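Local coordinates for protein cysteine synthase (Fusobacterium nucleatum subsp. nucleatum strain ATCC 25586, PDB 5B55) that probably breaks down cysteine to release hydrogen sulfide, or makes it, using pyridoxal 5'-phosphate, and is captured here with an alpha-aminoacrylate intermediate, at residues A71-A76 / Y147-F152; E75-N80 / I98-W103; G278-G283 / I297-P302. The protein carries 1 engineered substitution. One frame throughout, in Å; residues are numbered along the deposited sequence.

Contact 1. Residues A71-A76 / Y147-F152; sequences APIVEA and YLPSQF. With 0JO (2-{[(E)-{3-hydroxy-2-methyl-5-[(phosphonooxy)methyl]pyridin-4-yl}methylidene]amino}prop-2-enoic acid), chain D.
Glu75 reaches across to the turn at Ser150 and Gln151 with its carboxylate, and OE2 takes the backbone N-H of Gln151 on its syn lone pair at 2.8 Å. The other oxygen, OE1, turns back to its own strand and accepts from Ala76 N on the anti lone pair, so two N-H groups fix the rotation of a buried carboxylate. CG stands anti to the backbone N (chi1 -172°), and a bend at chi2 swings the carboxylate toward 147-152. A water donates to Val74 O at 2.8 Å and accepts from Ser150 N, bridging the two segments, with a weak third bond to OE1. Upstream the backbones pair directly: Tyr147 N gives to Pro72 O (2.7 Å) and Val74 N gives to Tyr147 O (3.0 Å), the two bonds that make the single bridge between Ile73 and Tyr147. Ile73 CG2 lies against Pro149 CG at 3.8 Å, the two side chains crossing at about a right angle, while Leu148 CD2 folds back onto Val74 CB. Phe85 of helix 80-91 touches both Ile73 and Pro149. The loop thus runs along the edge of strand 73-76 and delivers Gln151 to the aminoacrylate pocket of this PLP-dependent fold.

Contact 2. Residues E75-N80 / I98-W103; sequences EATSGN and IYMPDW. With 0JO (2-{[(E)-{3-hydroxy-2-methyl-5-[(phosphonooxy)methyl]pyridin-4-yl}methylidene]amino}prop-2-enoic acid), chain D.
Thr77 has OG1 anti to its backbone N (chi1 -170°), which leaves CG2 between N and the carbonyl carbon, aimed at the neighbouring strand; there it presses on Ile98 CG2 at 3.4 Å, tighter than usual for two methyls. Met100 starts with CG anti to N and bends only at chi3, bringing SD alongside Gly79 CA at 3.8 Å. At Gly79 phi is positive, and a side chain there would run into the carbonyl oxygen of the residue before. Just upstream the strands pair in parallel: Tyr99 N gives to Glu75 O at 3.0 Å, and Thr77 N to Tyr99 O at 3.1 Å, with Ala76 CA also close to that carbonyl. Beyond the last bridge the chain peels away toward the ligand. Thr77 OG1 accepts from Gly79 N at 2.9 Å in an ST turn, and donates to carboxylate oxygen O of 0JO at 2.6 Å. Ser78 N gives a second bond to the same oxygen, at 2.9 Å. Thr81 N, farther along, also binds the ligand. Gly79 is the N-cap of helix 80-91, whose start could favour the negative carboxylate. This is the strand-turn-helix of a beta-alpha-beta unit, its loop forming the carboxylate-binding site of a cysteine synthase-like enzyme.

Contact 3. Residues G278-G283 / I297-P302; sequences GANFIG and IVTVFP. With 0JO (2-{[(E)-{3-hydroxy-2-methyl-5-[(phosphonooxy)methyl]pyridin-4-yl}methylidene]amino}prop-2-enoic acid), chain D.
Asn280 extends from helix 275-288 to the backbone of 297-302 and donates ND2 to Val300 O at 2.9 Å, nearly straight, at 175°. The carbonyl oxygen lies in the plane of the amide, yet the donor is tilted 27° from the plane of the carbonyl. With CG anti to the carbonyl carbon (chi1 -76°) and chi2 close to zero, the amide is directed at the Val300 carbonyl. Its other end is held as well: OD1 accepts from Gly186 N, so both sides of this buried group are used and its orientation is fixed.

Thr299 meets the asparagine one residue earlier. Its OG1, placed anti to the backbone N, comes within 3.3 Å of Asn280 CB, and the hydroxyl is hydrogen-bonded to Val184 O of the adjacent strand 182-186. The methyl CG2 instead approaches the helix backbone, 3.8 Å from Asn280 O. Val300 points away from the helix at CB, but CG2 still comes near Asn280 ND2.

A second touch joins the phenylalanines. Phe281 and Phe301 run side by side in the same direction, with Phe281 CD2 near the plane of the Phe301 ring at its edge, 4.2 Å from CZ. Leu25 of strand 22-28 touches both phenylalanine side chains. At the end of the segment Pro302 sets CG 3.4 Å from the pyridine N1 of 0JO. Helix 275-288 is thereby pinned beside strand 297-298 of the parallel sheet that includes 182-186, where the chain leaving that strand enters the site that holds the cofactor's pyridine ring.

Overall arrangement
From the N terminus, strand 73-76 is shared by contacts 1 and 2, which have Glu75 and Ala76 in common. Contact 2 closes the shorter loop, through helix 80-91 to strand 96-101. Contact 1 closes a longer one, ending in the loop before helix 155-163. Segment 98-103 falls within its span, so contact 2 nests there apart from the overlap at 75-76. Strand 73-76 thus has 96-101 and the 147-152 loop as neighbours. Contact 3 follows in series, a separate short closure from helix 275-288 to strand 297-298 in another parallel sheet. Its centre is about 27 Å from that of contact 1 and 23 Å from that of contact 2, yet 0JO touches all three.

Contact 1. Residues A71-A76 / Y147-F152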
loop_
_atom_site.group_PDB
_atom_site.type_symbol
_atom_site.label_atom_id
_atom_site.label_comp_id
_atom_site.label_asym_id
_atom_site.label_seq_id
_atom_site.Cartn_x
_atom_site.Cartn_y
_atom_site.Cartn_z
ATOM N N ALA A 71 -23.933 -0.075 14.706
ATOM C CA ALA A 71 -23.348 -0.415 16.015
ATOM C C ALA A 71 -21.855 -0.050 16.035
ATOM O O ALA A 71 -21.213 -0.163 15.026
ATOM C CB ALA A 71 -23.498 -1.891 16.286
ATOM N N PRO A 72 -21.343 0.401 17.174
ATOM C CA PRO A 72 -19.889 0.659 17.215
ATOM C C PRO A 72 -19.054 -0.640 17.193
ATOM O O PRO A 72 -19.442 -1.682 17.763
ATOM C CB PRO A 72 -19.682 1.421 18.529
ATOM C CG PRO A 72 -20.849 1.092 19.356
ATOM C CD PRO A 72 -22.016 0.852 18.418
ATOM N N ILE A 73 -17.980 -0.580 16.461
ATOM C CA ILE A 73 -16.972 -1.652 16.429
ATOM C C ILE A 73 -15.810 -1.166 17.298
ATOM O O ILE A 73 -15.269 -0.049 17.078
ATOM C CB ILE A 73 -16.456 -1.891 15.012
ATOM C CG1 ILE A 73 -17.554 -2.513 14.187
ATOM C CG2 ILE A 73 -15.249 -2.867 15.049
ATOM C CD1 ILE A 73 -17.365 -2.270 12.705
ATOM N N VAL A 74 -15.486 -1.940 18.313
ATOM C CA VAL A 74 -14.505 -1.556 19.309
ATOM C C VAL A 74 -13.427 -2.668 19.474
ATOM O O VAL A 74 -13.742 -3.821 19.713
ATOM C CB VAL A 74 -15.198 -1.266 20.672
ATOM C CG1 VAL A 74 -14.199 -0.809 21.710
ATOM C CG2 VAL A 74 -16.296 -0.169 20.526
ATOM N N GLU A 75 -12.168 -2.262 19.404
ATOM C CA GLU A 75 -11.081 -3.217 19.308
ATOM C C GLU A 75 -9.821 -2.675 19.942
ATOM O O GLU A 75 -9.601 -1.460 20.017
ATOM C CB GLU A 75 -10.863 -3.677 17.827
ATOM C CG GLU A 75 -9.878 -4.830 17.596
ATOM C CD GLU A 75 -10.129 -6.068 18.412
ATOM O OE1 GLU A 75 -10.017 -6.058 19.674
ATOM O OE2 GLU A 75 -10.367 -7.146 17.825
ATOM N N ALA A 76 -8.986 -3.598 20.418
ATOM C CA ALA A 76 -7.675 -3.225 20.905
ATOM C C ALA A 76 -6.636 -3.774 19.928
ATOM O O ALA A 76 -6.811 -4.878 19.393
ATOM C CB ALA A 76 -7.472 -3.773 22.297
ATOM N N TYR A 147 -20.142 -4.016 19.003
ATOM C CA TYR A 147 -19.572 -5.246 18.391
ATOM C C TYR A 147 -18.063 -5.330 18.737
ATOM O O TYR A 147 -17.308 -4.376 18.501
ATOM C CB TYR A 147 -19.770 -5.337 16.873
ATOM C CG TYR A 147 -19.193 -6.640 16.353
ATOM C CD1 TYR A 147 -19.790 -7.848 16.679
ATOM C CD2 TYR A 147 -17.956 -6.660 15.670
ATOM C CE1 TYR A 147 -19.196 -9.043 16.316
ATOM C CE2 TYR A 147 -17.361 -7.848 15.281
ATOM C CZ TYR A 147 -17.975 -9.025 15.596
ATOM O OH TYR A 147 -17.408 -10.175 15.179
ATOM N N LEU A 148 -17.656 -6.436 19.368
ATOM C CA LEU A 148 -16.258 -6.662 19.763
ATOM C C LEU A 148 -15.689 -7.719 18.851
ATOM O O LEU A 148 -15.978 -8.911 19.017
ATOM C CB LEU A 148 -16.115 -7.141 21.230
ATOM C CG LEU A 148 -16.466 -6.131 22.350
ATOM C CD1 LEU A 148 -16.404 -6.845 23.701
ATOM C CD2 LEU A 148 -15.571 -4.904 22.320
ATOM N N PRO A 149 -14.870 -7.307 17.870
ATOM C CA PRO A 149 -14.239 -8.380 17.066
ATOM C C PRO A 149 -13.350 -9.353 17.864
ATOM O O PRO A 149 -13.168 -10.487 17.431
ATOM C CB PRO A 149 -13.367 -7.603 16.049
ATOM C CG PRO A 149 -13.813 -6.188 16.112
ATOM C CD PRO A 149 -14.438 -5.979 17.469
ATOM N N SER A 150 -12.789 -8.898 18.983
ATOM C CA SER A 150 -12.055 -9.697 19.948
ATOM C C SER A 150 -10.993 -10.554 19.255
ATOM O O SER A 150 -11.006 -11.794 19.312
ATOM C CB SER A 150 -13.031 -10.512 20.820
ATOM O OG SER A 150 -13.885 -11.150 19.928
ATOM N N GLN A 151 -10.109 -9.867 18.561
ATOM C CA GLN A 151 -9.132 -10.534 17.704
ATOM C C GLN A 151 -8.186 -11.490 18.413
ATOM O O GLN A 151 -7.694 -12.426 17.781
ATOM C CB GLN A 151 -8.345 -9.497 16.924
ATOM C CG GLN A 151 -7.426 -8.629 17.749
ATOM C CD GLN A 151 -6.408 -7.851 16.950
ATOM O OE1 GLN A 151 -5.945 -6.798 17.381
ATOM N NE2 GLN A 151 -6.019 -8.373 15.795
ATOM N N PHE A 152 -7.946 -11.281 19.722
ATOM C CA PHE A 152 -7.035 -12.129 20.452
ATOM C C PHE A 152 -7.677 -13.459 20.835
ATOM O O PHE A 152 -6.996 -14.415 21.210
ATOM C CB PHE A 152 -6.431 -11.407 21.665
ATOM C CG PHE A 152 -5.648 -10.193 21.300
ATOM C CD1 PHE A 152 -4.319 -10.301 20.970
ATOM C CD2 PHE A 152 -6.218 -8.954 21.329
ATOM C CE1 PHE A 152 -3.572 -9.198 20.585
ATOM C CE2 PHE A 152 -5.491 -7.845 21.003
ATOM C CZ PHE A 152 -4.156 -7.976 20.606
HETATM O O 0JO D . -3.604 -5.442 16.293
HETATM C C 0JO D . -2.942 -5.936 15.419
HETATM O OXT 0JO D . -2.723 -5.381 14.351
HETATM C CA 0JO D . -2.187 -7.235 15.661
HETATM C CB 0JO D . -2.164 -7.877 16.891
HETATM N N 0JO D . -1.178 -7.419 14.605
HETATM C C4A 0JO D . -0.638 -8.452 14.113
HETATM C C4 0JO D . 0.591 -8.290 13.211
HETATM C C3 0JO D . 1.017 -7.171 12.484
HETATM O O3 0JO D . 0.298 -5.991 12.488
HETATM C C2 0JO D . 2.236 -7.265 11.773
HETATM C C2A 0JO D . 2.803 -6.086 11.018
HETATM N N1 0JO D . 2.937 -8.402 11.743
HETATM C C6 0JO D . 2.525 -9.476 12.388
HETATM C C5 0JO D . 1.345 -9.448 13.131
HETATM C C5A 0JO D . 0.927 -10.705 13.876
HETATM O OP4 0JO D . -0.082 -11.320 13.169
HETATM P P 0JO D . -1.223 -12.220 13.906
HETATM O OP3 0JO D . -0.470 -13.046 14.803
HETATM O OP1 0JO D . -1.990 -12.895 12.962
HETATM O OP2 0JO D . -1.979 -11.234 14.731
HETATM O O HOH W 1 -12.820 -6.311 20.485
#

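Contact 2. Residues E75-N80 / I98-W103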
loop_
_atom_site.group_PDB
_atom_site.type_symbol
_atom_site.label_atom_id
_atom_site.label_comp_id
_atom_site.label_asym_id
_atom_site.label_seq_id
_atom_site.Cartn_x
_atom_site.Cartn_y
_atom_site.Cartn_z
ATOM N N GLU A 75 -12.168 -2.262 19.404
ATOM C CA GLU A 75 -11.081 -3.217 19.308
ATOM C C GLU A 75 -9.821 -2.675 19.942
ATOM O O GLU A 75 -9.601 -1.460 20.017
ATOM C CB GLU A 75 -10.863 -3.677 17.827
ATOM C CG GLU A 75 -9.878 -4.830 17.596
ATOM C CD GLU A 75 -10.129 -6.068 18.412
ATOM O OE1 GLU A 75 -10.017 -6.058 19.674
ATOM O OE2 GLU A 75 -10.367 -7.146 17.825
ATOM N N ALA A 76 -8.986 -3.598 20.418
ATOM C CA ALA A 76 -7.675 -3.225 20.905
ATOM C C ALA A 76 -6.636 -3.774 19.928
ATOM O O ALA A 76 -6.811 -4.878 19.393
ATOM C CB ALA A 76 -7.472 -3.773 22.297
ATOM N N THR A 77 -5.605 -2.979 19.649
ATOM C CA THR A 77 -4.745 -3.274 18.519
ATOM C C THR A 77 -3.315 -2.839 18.778
ATOM O O THR A 77 -3.067 -1.992 19.628
ATOM C CB THR A 77 -5.287 -2.546 17.271
ATOM O OG1 THR A 77 -4.603 -3.015 16.103
ATOM C CG2 THR A 77 -5.064 -1.046 17.382
ATOM N N SER A 78 -2.376 -3.514 18.107
ATOM C CA SER A 78 -1.028 -3.012 17.952
ATOM C C SER A 78 -0.897 -2.057 16.749
ATOM O O SER A 78 0.183 -1.559 16.511
ATOM C CB SER A 78 -0.057 -4.208 17.809
ATOM O OG SER A 78 -0.332 -4.874 16.597
ATOM N N GLY A 79 -1.953 -1.868 15.952
ATOM C CA GLY A 79 -1.933 -0.917 14.841
ATOM C C GLY A 79 -2.753 -1.406 13.651
ATOM O O GLY A 79 -3.809 -0.844 13.349
ATOM N N ASN A 80 -2.317 -2.456 12.976
ATOM C CA ASN A 80 -2.932 -2.800 11.668
ATOM C C ASN A 80 -4.390 -3.201 11.702
ATOM O O ASN A 80 -5.139 -2.851 10.813
ATOM C CB ASN A 80 -2.122 -3.907 11.023
ATOM C CG ASN A 80 -0.851 -3.400 10.385
ATOM O OD1 ASN A 80 0.215 -4.051 10.497
ATOM N ND2 ASN A 80 -0.954 -2.344 9.641
ATOM N N ILE A 98 -10.914 2.569 18.865
ATOM C CA ILE A 98 -9.723 1.756 18.945
ATOM C C ILE A 98 -8.914 2.164 20.160
ATOM O O ILE A 98 -8.641 3.346 20.357
ATOM C CB ILE A 98 -8.867 1.935 17.671
ATOM C CG1 ILE A 98 -9.645 1.475 16.403
ATOM C CG2 ILE A 98 -7.513 1.237 17.824
ATOM C CD1 ILE A 98 -10.179 0.050 16.402
ATOM N N TYR A 99 -8.577 1.174 20.979
ATOM C CA TYR A 99 -7.610 1.320 22.078
ATOM C C TYR A 99 -6.274 0.680 21.729
ATOM O O TYR A 99 -6.219 -0.445 21.303
ATOM C CB TYR A 99 -8.129 0.642 23.307
ATOM C CG TYR A 99 -9.409 1.274 23.841
ATOM C CD1 TYR A 99 -10.634 0.884 23.335
ATOM C CD2 TYR A 99 -9.384 2.236 24.829
ATOM C CE1 TYR A 99 -11.810 1.421 23.785
ATOM C CE2 TYR A 99 -10.586 2.802 25.315
ATOM C CZ TYR A 99 -11.781 2.381 24.783
ATOM O OH TYR A 99 -12.990 2.866 25.159
ATOM N N MET A 100 -5.197 1.439 21.862
ATOM C CA MET A 100 -3.899 1.045 21.347
ATOM C C MET A 100 -2.811 1.517 22.330
ATOM O O MET A 100 -2.877 2.648 22.812
ATOM C CB MET A 100 -3.651 1.701 19.959
ATOM C CG MET A 100 -2.267 1.363 19.404
ATOM S SD MET A 100 -1.947 1.618 17.620
ATOM C CE MET A 100 -1.634 3.386 17.751
ATOM N N PRO A 101 -1.809 0.656 22.632
ATOM C CA PRO A 101 -0.719 1.171 23.440
ATOM C C PRO A 101 -0.021 2.372 22.811
ATOM O O PRO A 101 0.249 2.368 21.574
ATOM C CB PRO A 101 0.214 -0.034 23.532
ATOM C CG PRO A 101 -0.732 -1.189 23.538
ATOM C CD PRO A 101 -1.774 -0.815 22.561
ATOM N N ASP A 102 0.396 3.295 23.662
ATOM C CA ASP A 102 1.011 4.559 23.208
ATOM C C ASP A 102 2.444 4.463 22.668
ATOM O O ASP A 102 2.972 5.448 22.165
ATOM C CB ASP A 102 0.955 5.634 24.297
ATOM C CG ASP A 102 1.842 5.310 25.513
ATOM O OD1 ASP A 102 2.739 4.452 25.414
ATOM O OD2 ASP A 102 1.611 5.904 26.587
ATOM N N TRP A 103 3.064 3.306 22.723
ATOM C CA TRP A 103 4.418 3.158 22.168
ATOM C C TRP A 103 4.423 2.491 20.751
ATOM O O TRP A 103 5.487 2.202 20.173
ATOM C CB TRP A 103 5.311 2.387 23.167
ATOM C CG TRP A 103 4.928 0.957 23.335
ATOM C CD1 TRP A 103 5.307 -0.079 22.568
ATOM C CD2 TRP A 103 4.081 0.423 24.340
ATOM N NE1 TRP A 103 4.777 -1.239 23.043
ATOM C CE2 TRP A 103 4.005 -0.945 24.132
ATOM C CE3 TRP A 103 3.404 0.979 25.430
ATOM C CZ2 TRP A 103 3.263 -1.781 24.956
ATOM C CZ3 TRP A 103 2.657 0.145 26.235
ATOM C CH2 TRP A 103 2.604 -1.216 26.001
HETATM O O 0JO D . -3.604 -5.442 16.293
HETATM C C 0JO D . -2.942 -5.936 15.419
HETATM O OXT 0JO D . -2.723 -5.381 14.351
HETATM C CA 0JO D . -2.187 -7.235 15.661
HETATM C CB 0JO D . -2.164 -7.877 16.891
HETATM N N 0JO D . -1.178 -7.419 14.605
HETATM C C4A 0JO D . -0.638 -8.452 14.113
HETATM C C4 0JO D . 0.591 -8.290 13.211
HETATM C C3 0JO D . 1.017 -7.171 12.484
HETATM O O3 0JO D . 0.298 -5.991 12.488
HETATM C C2 0JO D . 2.236 -7.265 11.773
HETATM C C2A 0JO D . 2.803 -6.086 11.018
HETATM N N1 0JO D . 2.937 -8.402 11.743
HETATM C C6 0JO D . 2.525 -9.476 12.388
HETATM C C5 0JO D . 1.345 -9.448 13.131
HETATM C C5A 0JO D . 0.927 -10.705 13.876
HETATM O OP4 0JO D . -0.082 -11.320 13.169
HETATM P P 0JO D . -1.223 -12.220 13.906
HETATM O OP3 0JO D . -0.470 -13.046 14.803
HETATM O OP1 0JO D . -1.990 -12.895 12.962
HETATM O OP2 0JO D . -1.979 -11.234 14.731
#

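Contact 3. Residues G278-G283 / I297-P302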
loop_
_atom_site.group_PDB
_atom_site.type_symbol
_atom_site.label_atom_id
_atom_site.label_comp_id
_atom_site.label_asym_id
_atom_site.label_seq_id
_atom_site.Cartn_x
_atom_site.Cartn_y
_atom_site.Cartn_z
ATOM N N GLY A 278 10.627 -8.755 8.100
ATOM C CA GLY A 278 12.032 -9.130 8.282
ATOM C C GLY A 278 12.144 -10.307 9.218
ATOM O O GLY A 278 12.864 -11.266 8.936
ATOM N N ALA A 279 11.434 -10.224 10.341
ATOM C CA ALA A 279 11.453 -11.298 11.316
ATOM C C ALA A 279 10.971 -12.588 10.690
ATOM O O ALA A 279 11.583 -13.638 10.850
ATOM C CB ALA A 279 10.615 -10.956 12.554
ATOM N N ASN A 280 9.874 -12.520 9.985
ATOM C CA ASN A 280 9.339 -13.735 9.339
ATOM C C ASN A 280 10.331 -14.344 8.334
ATOM O O ASN A 280 10.399 -15.567 8.256
ATOM C CB ASN A 280 8.026 -13.439 8.638
ATOM C CG ASN A 280 6.851 -13.312 9.613
ATOM O OD1 ASN A 280 6.994 -13.593 10.802
ATOM N ND2 ASN A 280 5.648 -13.007 9.090
ATOM N N PHE A 281 11.063 -13.488 7.595
ATOM C CA PHE A 281 12.003 -13.985 6.604
ATOM C C PHE A 281 13.102 -14.796 7.349
ATOM O O PHE A 281 13.393 -15.908 6.984
ATOM C CB PHE A 281 12.641 -12.848 5.836
ATOM C CG PHE A 281 13.444 -13.305 4.670
ATOM C CD1 PHE A 281 14.760 -13.725 4.838
ATOM C CD2 PHE A 281 12.847 -13.426 3.407
ATOM C CE1 PHE A 281 15.474 -14.197 3.777
ATOM C CE2 PHE A 281 13.575 -13.888 2.322
ATOM C CZ PHE A 281 14.889 -14.277 2.519
ATOM N N ILE A 282 13.649 -14.216 8.394
ATOM C CA ILE A 282 14.641 -14.887 9.202
ATOM C C ILE A 282 14.119 -16.190 9.775
ATOM O O ILE A 282 14.841 -17.201 9.785
ATOM C CB ILE A 282 15.175 -14.006 10.331
ATOM C CG1 ILE A 282 15.916 -12.742 9.810
ATOM C CG2 ILE A 282 16.092 -14.808 11.230
ATOM C CD1 ILE A 282 17.070 -12.994 8.850
ATOM N N GLY A 283 12.872 -16.172 10.238
ATOM C CA GLY A 283 12.253 -17.345 10.823
ATOM C C GLY A 283 12.089 -18.470 9.806
ATOM O O GLY A 283 12.262 -19.666 10.135
ATOM N N ILE A 297 9.676 -23.689 2.274
ATOM C CA ILE A 297 9.193 -22.901 3.370
ATOM C C ILE A 297 8.417 -21.643 2.872
ATOM O O ILE A 297 8.864 -20.947 1.955
ATOM C CB ILE A 297 10.298 -22.457 4.328
ATOM C CG1 ILE A 297 11.306 -23.588 4.686
ATOM C CG2 ILE A 297 9.662 -21.937 5.618
ATOM C CD1 ILE A 297 10.686 -24.735 5.456
ATOM N N VAL A 298 7.260 -21.388 3.503
ATOM C CA VAL A 298 6.392 -20.292 3.141
ATOM C C VAL A 298 6.253 -19.380 4.338
ATOM O O VAL A 298 6.198 -19.842 5.501
ATOM C CB VAL A 298 4.968 -20.786 2.692
ATOM C CG1 VAL A 298 4.076 -19.607 2.315
ATOM C CG2 VAL A 298 5.096 -21.713 1.495
ATOM N N THR A 299 6.252 -18.082 4.065
ATOM C CA THR A 299 5.890 -17.100 5.085
ATOM C C THR A 299 5.113 -15.920 4.462
ATOM O O THR A 299 4.710 -15.994 3.319
ATOM C CB THR A 299 7.129 -16.699 5.947
ATOM O OG1 THR A 299 6.683 -15.964 7.080
ATOM C CG2 THR A 299 8.087 -15.882 5.203
ATOM N N VAL A 300 4.879 -14.881 5.269
ATOM C CA VAL A 300 4.152 -13.721 4.880
ATOM C C VAL A 300 4.881 -12.444 5.286
ATOM O O VAL A 300 5.569 -12.409 6.251
ATOM C CB VAL A 300 2.697 -13.721 5.437
ATOM C CG1 VAL A 300 1.957 -15.003 5.071
ATOM C CG2 VAL A 300 2.666 -13.539 6.949
ATOM N N PHE A 301 4.659 -11.394 4.516
ATOM C CA PHE A 301 5.090 -10.055 4.786
ATOM C C PHE A 301 3.803 -9.253 5.085
ATOM O O PHE A 301 3.132 -8.801 4.182
ATOM C CB PHE A 301 5.770 -9.426 3.583
ATOM C CG PHE A 301 7.109 -9.966 3.244
ATOM C CD1 PHE A 301 7.879 -10.734 4.123
ATOM C CD2 PHE A 301 7.642 -9.684 1.993
ATOM C CE1 PHE A 301 9.117 -11.236 3.723
ATOM C CE2 PHE A 301 8.892 -10.174 1.631
ATOM C CZ PHE A 301 9.609 -10.944 2.484
ATOM N N PRO A 302 3.494 -9.048 6.379
ATOM C CA PRO A 302 2.220 -8.463 6.756
ATOM C C PRO A 302 1.900 -7.049 6.301
ATOM O O PRO A 302 0.716 -6.783 6.123
ATOM C CB PRO A 302 2.230 -8.526 8.289
ATOM C CG PRO A 302 3.138 -9.710 8.579
ATOM C CD PRO A 302 4.235 -9.561 7.564
HETATM O O 0JO D . -3.604 -5.442 16.293
HETATM C C 0JO D . -2.942 -5.936 15.419
HETATM O OXT 0JO D . -2.723 -5.381 14.351
HETATM C CA 0JO D . -2.187 -7.235 15.661
HETATM C CB 0JO D . -2.164 -7.877 16.891
HETATM N N 0JO D . -1.178 -7.419 14.605
HETATM C C4A 0JO D . -0.638 -8.452 14.113
HETATM C C4 0JO D . 0.591 -8.290 13.211
HETATM C C3 0JO D . 1.017 -7.171 12.484
HETATM O O3 0JO D . 0.298 -5.991 12.488
HETATM C C2 0JO D . 2.236 -7.265 11.773
HETATM C C2A 0JO D . 2.803 -6.086 11.018
HETATM N N1 0JO D . 2.937 -8.402 11.743
HETATM C C6 0JO D . 2.525 -9.476 12.388
HETATM C C5 0JO D . 1.345 -9.448 13.131
HETATM C C5A 0JO D . 0.927 -10.705 13.876
HETATM O OP4 0JO D . -0.082 -11.320 13.169
HETATM P P 0JO D . -1.223 -12.220 13.906
HETATM O OP3 0JO D . -0.470 -13.046 14.803
HETATM O OP1 0JO D . -1.990 -12.895 12.962
HETATM O OP2 0JO D . -1.979 -11.234 14.731
#